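Local coordinates for arfgap-like finger domain containing protein (Cryptosporidium parvum Iowa II, PDB 2OWA) that probably stimulates GTP hydrolysis by ADP-ribosylation factors, this chain being the zinc-binding ArfGAP domain of a longer protein, at residues Cys62-Asp65 / His66-Met69; Leu22-Asn25 / Phe26-Val30; Ala100-Tyr103 / Phe104-Leu108. One frame throughout, in Å; residues are numbered along the deposited sequence.

Contact 1: residues Cys62-Asp65 / His66-Met69; sequences CSSD and HRKM. With ZN (zinc ion), chain C.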
loop_
_atom_site.group_PDB
_atom_site.type_symbol
_atom_site.label_atom_id
_atom_site.label_comp_id
_atom_site.label_asym_id
_atom_site.label_seq_id
_atom_site.Cartn_x
_atom_site.Cartn_y
_atom_site.Cartn_z
ATOM N N CYS A 62 1.394 -7.587 -10.022
ATOM C CA CYS A 62 0.687 -6.296 -10.009
ATOM C C CYS A 62 1.632 -5.136 -9.729
ATOM O O CYS A 62 1.405 -4.051 -10.236
ATOM C CB CYS A 62 -0.506 -6.309 -9.034
ATOM S SG CYS A 62 -1.708 -7.533 -9.579
ATOM N N SER A 63 2.703 -5.387 -8.965
ATOM C CA SER A 63 3.742 -4.384 -8.714
ATOM C C SER A 63 4.395 -3.838 -9.991
ATOM O O SER A 63 4.631 -2.642 -10.076
ATOM C CB SER A 63 4.813 -4.917 -7.765
ATOM O OG SER A 63 5.498 -6.024 -8.354
ATOM N N SER A 64 4.651 -4.707 -10.976
ATOM C CA SER A 64 5.175 -4.275 -12.279
ATOM C C SER A 64 4.246 -3.333 -12.965
ATOM O O SER A 64 4.686 -2.285 -13.405
ATOM C CB SER A 64 5.500 -5.449 -13.223
ATOM O OG SER A 64 6.556 -6.223 -12.695
ATOM N N ASP A 65 2.973 -3.706 -13.089
ATOM C CA ASP A 65 1.958 -2.789 -13.646
ATOM C C ASP A 65 1.935 -1.435 -12.968
ATOM O O ASP A 65 1.918 -0.404 -13.646
ATOM C CB ASP A 65 0.555 -3.404 -13.636
ATOM C CG ASP A 65 0.477 -4.724 -14.433
ATOM O OD1 ASP A 65 1.260 -4.929 -15.394
ATOM O OD2 ASP A 65 -0.342 -5.582 -14.049
ATOM N N HIS A 66 1.906 -1.429 -11.635
ATOM C CA HIS A 66 1.964 -0.182 -10.869
ATOM C C HIS A 66 3.231 0.633 -11.139
ATOM O O HIS A 66 3.178 1.844 -11.165
ATOM C CB HIS A 66 1.879 -0.452 -9.371
ATOM C CG HIS A 66 0.497 -0.750 -8.894
ATOM N ND1 HIS A 66 -0.186 0.081 -8.036
ATOM C CD2 HIS A 66 -0.336 -1.782 -9.166
ATOM C CE1 HIS A 66 -1.375 -0.429 -7.780
ATOM N NE2 HIS A 66 -1.491 -1.559 -8.462
ATOM N N ARG A 67 4.358 -0.046 -11.311
ATOM C CA ARG A 67 5.641 0.624 -11.547
ATOM C C ARG A 67 5.679 1.381 -12.891
ATOM O O ARG A 67 6.451 2.332 -13.049
ATOM C CB ARG A 67 6.822 -0.374 -11.428
ATOM C CG ARG A 67 7.204 -0.749 -9.975
ATOM C CD ARG A 67 8.520 -1.573 -9.872
ATOM N NE ARG A 67 8.439 -2.884 -10.531
ATOM C CZ ARG A 67 8.101 -4.046 -9.944
ATOM N NH1 ARG A 67 7.787 -4.111 -8.658
ATOM N NH2 ARG A 67 8.063 -5.169 -10.651
ATOM N N LYS A 68 4.853 0.953 -13.844
ATOM C CA LYS A 68 4.698 1.654 -15.127
ATOM C C LYS A 68 3.801 2.887 -15.078
ATOM O O LYS A 68 3.705 3.614 -16.049
ATOM C CB LYS A 68 4.121 0.722 -16.186
ATOM C CG LYS A 68 4.877 -0.560 -16.443
ATOM C CD LYS A 68 4.034 -1.415 -17.411
ATOM C CE LYS A 68 4.329 -2.901 -17.264
ATOM N NZ LYS A 68 5.796 -3.170 -17.345
ATOM N N MET A 69 3.110 3.112 -13.970
ATOM C CA MET A 69 2.154 4.211 -13.898
ATOM C C MET A 69 2.775 5.540 -13.467
ATOM O O MET A 69 2.284 6.602 -13.855
ATOM C CB MET A 69 1.027 3.858 -12.941
ATOM C CG MET A 69 0.234 2.650 -13.384
ATOM S SD MET A 69 -1.117 2.216 -12.275
ATOM C CE MET A 69 -0.380 2.218 -10.691
HETATM ZN ZN ZN C . -1.753 -9.082 -7.973
#

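Contact 2: residues Leu22-Asn25 / Phe26-Val30; sequences LRDN and FFQIV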
loop_
_atom_site.group_PDB
_atom_site.type_symbol
_atom_site.label_atom_id
_atom_site.label_comp_id
_atom_site.label_asym_id
_atom_site.label_seq_id
_atom_site.Cartn_x
_atom_site.Cartn_y
_atom_site.Cartn_z
ATOM N N LEU A 22 14.136 -3.615 11.871
ATOM C CA LEU A 22 12.904 -2.963 12.305
ATOM C C LEU A 22 11.829 -3.076 11.209
ATOM O O LEU A 22 10.695 -3.440 11.484
ATOM C CB LEU A 22 13.166 -1.510 12.681
ATOM C CG LEU A 22 12.017 -0.814 13.411
ATOM C CD1 LEU A 22 12.556 0.223 14.344
ATOM C CD2 LEU A 22 11.061 -0.177 12.434
ATOM N N ARG A 23 12.216 -2.782 9.980
ATOM C CA ARG A 23 11.378 -2.984 8.807
ATOM C C ARG A 23 10.818 -4.411 8.741
ATOM O O ARG A 23 9.614 -4.627 8.577
ATOM C CB ARG A 23 12.213 -2.685 7.573
ATOM C CG ARG A 23 11.433 -2.257 6.388
ATOM C CD ARG A 23 11.323 -3.311 5.326
ATOM N NE ARG A 23 12.597 -3.632 4.694
ATOM C CZ ARG A 23 13.205 -4.800 4.831
ATOM N NH1 ARG A 23 12.613 -5.715 5.558
ATOM N NH2 ARG A 23 14.370 -5.064 4.234
ATOM N N ASP A 24 11.714 -5.387 8.866
ATOM C CA ASP A 24 11.323 -6.795 8.821
ATOM C C ASP A 24 10.299 -7.151 9.887
ATOM O O ASP A 24 9.291 -7.755 9.569
ATOM C CB ASP A 24 12.545 -7.697 8.984
ATOM C CG ASP A 24 13.362 -7.821 7.722
ATOM O OD1 ASP A 24 12.924 -7.335 6.664
ATOM O OD2 ASP A 24 14.449 -8.450 7.776
ATOM N N ASN A 25 10.587 -6.794 11.140
ATOM C CA ASN A 25 9.680 -7.036 12.246
ATOM C C ASN A 25 8.334 -6.341 12.052
ATOM O O ASN A 25 7.271 -6.925 12.379
ATOM C CB ASN A 25 10.320 -6.574 13.566
ATOM C CG ASN A 25 11.524 -7.434 13.956
ATOM O OD1 ASN A 25 11.793 -8.472 13.313
ATOM N ND2 ASN A 25 12.239 -7.030 15.009
ATOM N N PHE A 26 8.363 -5.109 11.535
ATOM C CA PHE A 26 7.084 -4.389 11.263
ATOM C C PHE A 26 6.254 -5.116 10.171
ATOM O O PHE A 26 5.094 -5.440 10.373
ATOM C CB PHE A 26 7.357 -2.960 10.815
ATOM C CG PHE A 26 6.138 -2.242 10.323
ATOM C CD1 PHE A 26 5.242 -1.682 11.223
ATOM C CD2 PHE A 26 5.845 -2.195 8.952
ATOM C CE1 PHE A 26 4.083 -1.007 10.763
ATOM C CE2 PHE A 26 4.711 -1.547 8.489
ATOM C CZ PHE A 26 3.820 -0.967 9.388
ATOM N N PHE A 27 6.837 -5.320 9.000
ATOM C CA PHE A 27 6.068 -5.879 7.870
ATOM C C PHE A 27 5.643 -7.343 8.034
ATOM O O PHE A 27 4.639 -7.771 7.497
ATOM C CB PHE A 27 6.813 -5.680 6.567
ATOM C CG PHE A 27 6.653 -4.300 5.993
ATOM C CD1 PHE A 27 5.388 -3.803 5.673
ATOM C CD2 PHE A 27 7.755 -3.505 5.753
ATOM C CE1 PHE A 27 5.247 -2.555 5.142
ATOM C CE2 PHE A 27 7.606 -2.234 5.192
ATOM C CZ PHE A 27 6.363 -1.757 4.915
ATOM N N GLN A 28 6.412 -8.114 8.785
ATOM C CA GLN A 28 6.044 -9.496 9.042
ATOM C C GLN A 28 4.685 -9.540 9.752
ATOM O O GLN A 28 3.808 -10.336 9.404
ATOM C CB GLN A 28 7.128 -10.157 9.876
ATOM C CG GLN A 28 8.290 -10.665 9.056
ATOM C CD GLN A 28 9.584 -10.783 9.876
ATOM O OE1 GLN A 28 9.546 -10.927 11.104
ATOM N NE2 GLN A 28 10.726 -10.684 9.194
ATOM N N ILE A 29 4.496 -8.643 10.703
ATOM C CA ILE A 29 3.224 -8.513 11.386
ATOM C C ILE A 29 2.148 -7.946 10.496
ATOM O O ILE A 29 1.077 -8.526 10.366
ATOM C CB ILE A 29 3.333 -7.601 12.622
ATOM C CG1 ILE A 29 4.324 -8.177 13.629
ATOM C CG2 ILE A 29 1.955 -7.385 13.236
ATOM C CD1 ILE A 29 4.095 -9.616 13.922
ATOM N N VAL A 30 2.430 -6.805 9.879
ATOM C CA VAL A 30 1.383 -6.110 9.141
ATOM C C VAL A 30 0.920 -6.953 7.926
ATOM O O VAL A 30 -0.239 -6.978 7.618
ATOM C CB VAL A 30 1.795 -4.666 8.818
ATOM C CG1 VAL A 30 0.808 -4.026 7.875
ATOM C CG2 VAL A 30 1.892 -3.863 10.136
#

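Contact 3: residues Ala100-Tyr103 / Phe104-Leu108; sequences ARNY and FKQVL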
loop_
_atom_site.group_PDB
_atom_site.type_symbol
_atom_site.label_atom_id
_atom_site.label_comp_id
_atom_site.label_asym_id
_atom_site.label_seq_id
_atom_site.Cartn_x
_atom_site.Cartn_y
_atom_site.Cartn_z
ATOM N N ALA A 100 -8.762 0.005 2.578
ATOM C CA ALA A 100 -8.831 0.406 1.162
ATOM C C ALA A 100 -10.005 -0.265 0.398
ATOM O O ALA A 100 -10.788 0.434 -0.271
ATOM C CB ALA A 100 -7.480 0.164 0.437
ATOM N N ARG A 101 -10.143 -1.589 0.539
ATOM C CA ARG A 101 -11.277 -2.336 -0.021
ATOM C C ARG A 101 -12.572 -1.709 0.495
ATOM O O ARG A 101 -13.485 -1.480 -0.272
ATOM C CB ARG A 101 -11.253 -3.827 0.382
ATOM C CG ARG A 101 -10.532 -4.727 -0.602
ATOM C CD ARG A 101 -10.160 -6.066 0.070
ATOM N NE ARG A 101 -9.100 -6.758 -0.642
ATOM C CZ ARG A 101 -8.219 -7.556 -0.046
ATOM N NH1 ARG A 101 -8.315 -7.750 1.267
ATOM N NH2 ARG A 101 -7.251 -8.159 -0.757
ATOM N N ASN A 102 -12.612 -1.380 1.778
ATOM C CA ASN A 102 -13.826 -0.836 2.351
ATOM C C ASN A 102 -14.158 0.503 1.713
ATOM O O ASN A 102 -15.289 0.724 1.304
ATOM C CB ASN A 102 -13.751 -0.711 3.897
ATOM C CG ASN A 102 -14.935 0.099 4.480
ATOM O OD1 ASN A 102 -16.090 -0.221 4.236
ATOM N ND2 ASN A 102 -14.637 1.150 5.232
ATOM N N TYR A 103 -13.160 1.393 1.634
ATOM C CA TYR A 103 -13.363 2.687 1.034
ATOM C C TYR A 103 -13.805 2.586 -0.443
ATOM O O TYR A 103 -14.816 3.187 -0.829
ATOM C CB TYR A 103 -12.110 3.551 1.166
ATOM C CG TYR A 103 -12.220 4.877 0.442
ATOM C CD1 TYR A 103 -12.836 5.963 1.045
ATOM C CD2 TYR A 103 -11.734 5.028 -0.869
ATOM C CE1 TYR A 103 -12.940 7.167 0.399
ATOM C CE2 TYR A 103 -11.838 6.240 -1.523
ATOM C CZ TYR A 103 -12.448 7.292 -0.883
ATOM O OH TYR A 103 -12.563 8.483 -1.507
ATOM N N PHE A 104 -13.045 1.841 -1.229
ATOM C CA PHE A 104 -13.299 1.695 -2.681
ATOM C C PHE A 104 -14.617 0.992 -3.034
ATOM O O PHE A 104 -15.322 1.462 -3.919
ATOM C CB PHE A 104 -12.078 1.115 -3.445
ATOM C CG PHE A 104 -10.929 2.098 -3.575
ATOM C CD1 PHE A 104 -11.111 3.314 -4.242
ATOM C CD2 PHE A 104 -9.664 1.808 -3.020
ATOM C CE1 PHE A 104 -10.060 4.253 -4.344
ATOM C CE2 PHE A 104 -8.604 2.702 -3.118
ATOM C CZ PHE A 104 -8.801 3.950 -3.777
ATOM N N LYS A 105 -14.973 -0.085 -2.328
ATOM C CA LYS A 105 -16.272 -0.721 -2.563
ATOM C C LYS A 105 -17.419 0.272 -2.312
ATOM O O LYS A 105 -18.433 0.165 -2.967
ATOM C CB LYS A 105 -16.495 -1.977 -1.705
ATOM C CG LYS A 105 -15.547 -3.168 -1.967
ATOM C CD LYS A 105 -15.913 -4.343 -1.029
ATOM C CE LYS A 105 -15.082 -5.619 -1.302
ATOM N NZ LYS A 105 -15.073 -6.116 -2.759
ATOM N N GLN A 106 -17.269 1.195 -1.347
ATOM C CA GLN A 106 -18.292 2.243 -1.126
ATOM C C GLN A 106 -18.307 3.312 -2.221
ATOM O O GLN A 106 -19.376 3.648 -2.751
ATOM C CB GLN A 106 -18.159 2.920 0.258
ATOM C CG GLN A 106 -18.032 1.949 1.443
ATOM C CD GLN A 106 -18.694 2.452 2.741
ATOM O OE1 GLN A 106 -19.581 3.333 2.713
ATOM N NE2 GLN A 106 -18.269 1.880 3.889
ATOM N N VAL A 107 -17.135 3.854 -2.565
ATOM C CA VAL A 107 -17.077 4.990 -3.472
ATOM C C VAL A 107 -17.047 4.584 -4.965
ATOM O O VAL A 107 -17.542 5.330 -5.829
ATOM C CB VAL A 107 -15.954 6.016 -3.125
ATOM C CG1 VAL A 107 -16.055 6.467 -1.659
ATOM C CG2 VAL A 107 -14.597 5.488 -3.444
ATOM N N LEU A 108 -16.488 3.406 -5.257
ATOM C CA LEU A 108 -16.504 2.862 -6.622
ATOM C C LEU A 108 -17.658 1.872 -6.849
ATOM O O LEU A 108 -18.013 1.566 -8.001
ATOM C CB LEU A 108 -15.134 2.262 -6.985
ATOM C CG LEU A 108 -13.956 3.250 -7.097
ATOM C CD1 LEU A 108 -12.687 2.513 -7.477
ATOM C CD2 LEU A 108 -14.230 4.376 -8.091
#

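Contact 1: residues Cys62-Asp65 / His66-Met69
The guanidinium group of Arg67 is folded back along its own helix and lies with one face over the main chain joining Ser63 to Ser64. This is helix 60-67, which carries the last of the four zinc-binding cysteines of an ArfGAP zinc finger. A bend at chi3 (-63°) turns the arginine toward the N-terminal end of the helix and brings Ser63 C over the centre of the group, 3.6 Å from its plane. At the rim, NH1 of Arg67 comes to 3.0 Å from OG of Ser63, and its NH2 approaches Ser64. OG of Ser63 has a firmer partner in the carbonyl oxygen of Leu60, one turn earlier. Arg67 also makes a cation-pi contact with Trp49, where its long flat end suits the indole. Beneath, His66 N donates an almost straight bond to Cys62 O (3.0 Å, 171°), and Arg67 N bonds to Ser63 O less directly. The same Cys62 O lies at the edge of the imidazole, whose two nitrogens are taken by Ser74 and Asp41; a histidine can bond from both ends of its ring, which suits this buried place. Cys62 shares the zinc with Cys39, Cys42 and Cys59. With SG anti to its own carbonyl carbon (chi1 -63°), the thiolate sulfur, a soft ligand well matched to zinc, points to the metal, and Cys62 SG binds the zinc ion at 2.2 Å.

Contact 2: residues Leu22-Asn25 / Phe26-Val30
Local packing within one helix joins Arg23 to Phe27 and Asp24 to Gln28, in helix 20-32, whose inner side rests on helix 86-94 and strand 56-58. The methylenes of Arg23 meet the rim of the Phe27 ring: CD lies in the ring plane at its edge, 3.6 Å from Phe27 CD2. Bends at chi2 and chi3 lead the guanidinium away from the ring, and Arg23 NE bonds to the carbonyl oxygen of Asp82. An arginine thus gives the phenylalanine an apolar stem while its NE reaches a carbonyl oxygen. Phe27, buried and wholly apolar, continues inward, touching Phe57 and meeting Phe84 edge-to-face. Phe26 CD2 stands over the centre of the Phe27 ring, 3.6 Å above its plane, and Phe26 also reaches Leu89. On a more polar side, Gln28 NE2 lies 3.5 Å from Asp24 CB, with the amide and carboxylate planes 29° apart. The backbone supports these pairs: Phe27 N to Arg23 O is 2.9 Å and almost straight (177°), and Gln28 N bonds to Asp24 O. The chemistry is that of an amphipathic helix, in which aromatic rings and an arginine stem anchor one side to the domain while Asp24, Asn25 and Gln28 suit the side toward water.

Contact 3: residues Ala100-Tyr103 / Phe104-Leu108
Aromatic contacts dominate where Tyr103 meets Phe104 and Val107. The Tyr103 edge points at the Phe104 face in a T-shaped pair, centroids 5.2 Å apart and planes at 79°. Val107 CG1 sits over a face of the tyrosine ring, 4.0 Å from its centroid, as a CH-pi contact, while the other methyl, CG2, is 3.4 Å from Tyr103 CE2. A chi1 of 175° swings the tyrosine ring away from its own backbone N, putting it beside the branched valine one turn on. Apolar packing continues with Ala100, whose small CB fits near Phe104 CD2.

Hydrogen bonding occupies another side. Gln106 NE2 donates to Asn102 OD1 at 3.0 Å, nearly straight; the acceptor lies in the glutamine's amide plane, although the two amides are turned 70° from each other. Two uncharged amides suit this exposed surface. Along the backbone, Phe104 N bonds to Ala100 O (2.8 Å) and Val107 N to Tyr103 O.

Charge pairing leads outward: Arg101 forms a salt bridge with Glu35, close to the zinc-finger loop. Phe104 meets Tyr119 and Tyr128, and Tyr103 also meets Tyr128, an aromatic cluster by which helix 97-107 packs on helices 118-121 and 123-135 in this ArfGAP domain.

Overall arrangement
From the N terminus the chain passes through contact 2, then contact 1, then contact 3. They run in series, neither nesting nor crossing, and since each joins neighbouring turns of a single helix, none closes a long loop. Contact 2 fastens helix 20-32 to helix 86-94 and to strand 56-58. That strand leads directly into helix 60-67, where contact 1 links the zinc site to strand 76-78. Contact 3 secures helix 97-107 against helix 123-135, and Arg101 reaches back toward the finger. Contacts 2 and 3 lie on opposite sides of the chain's centre, their own centres about 26 Å apart; no two contacts touch.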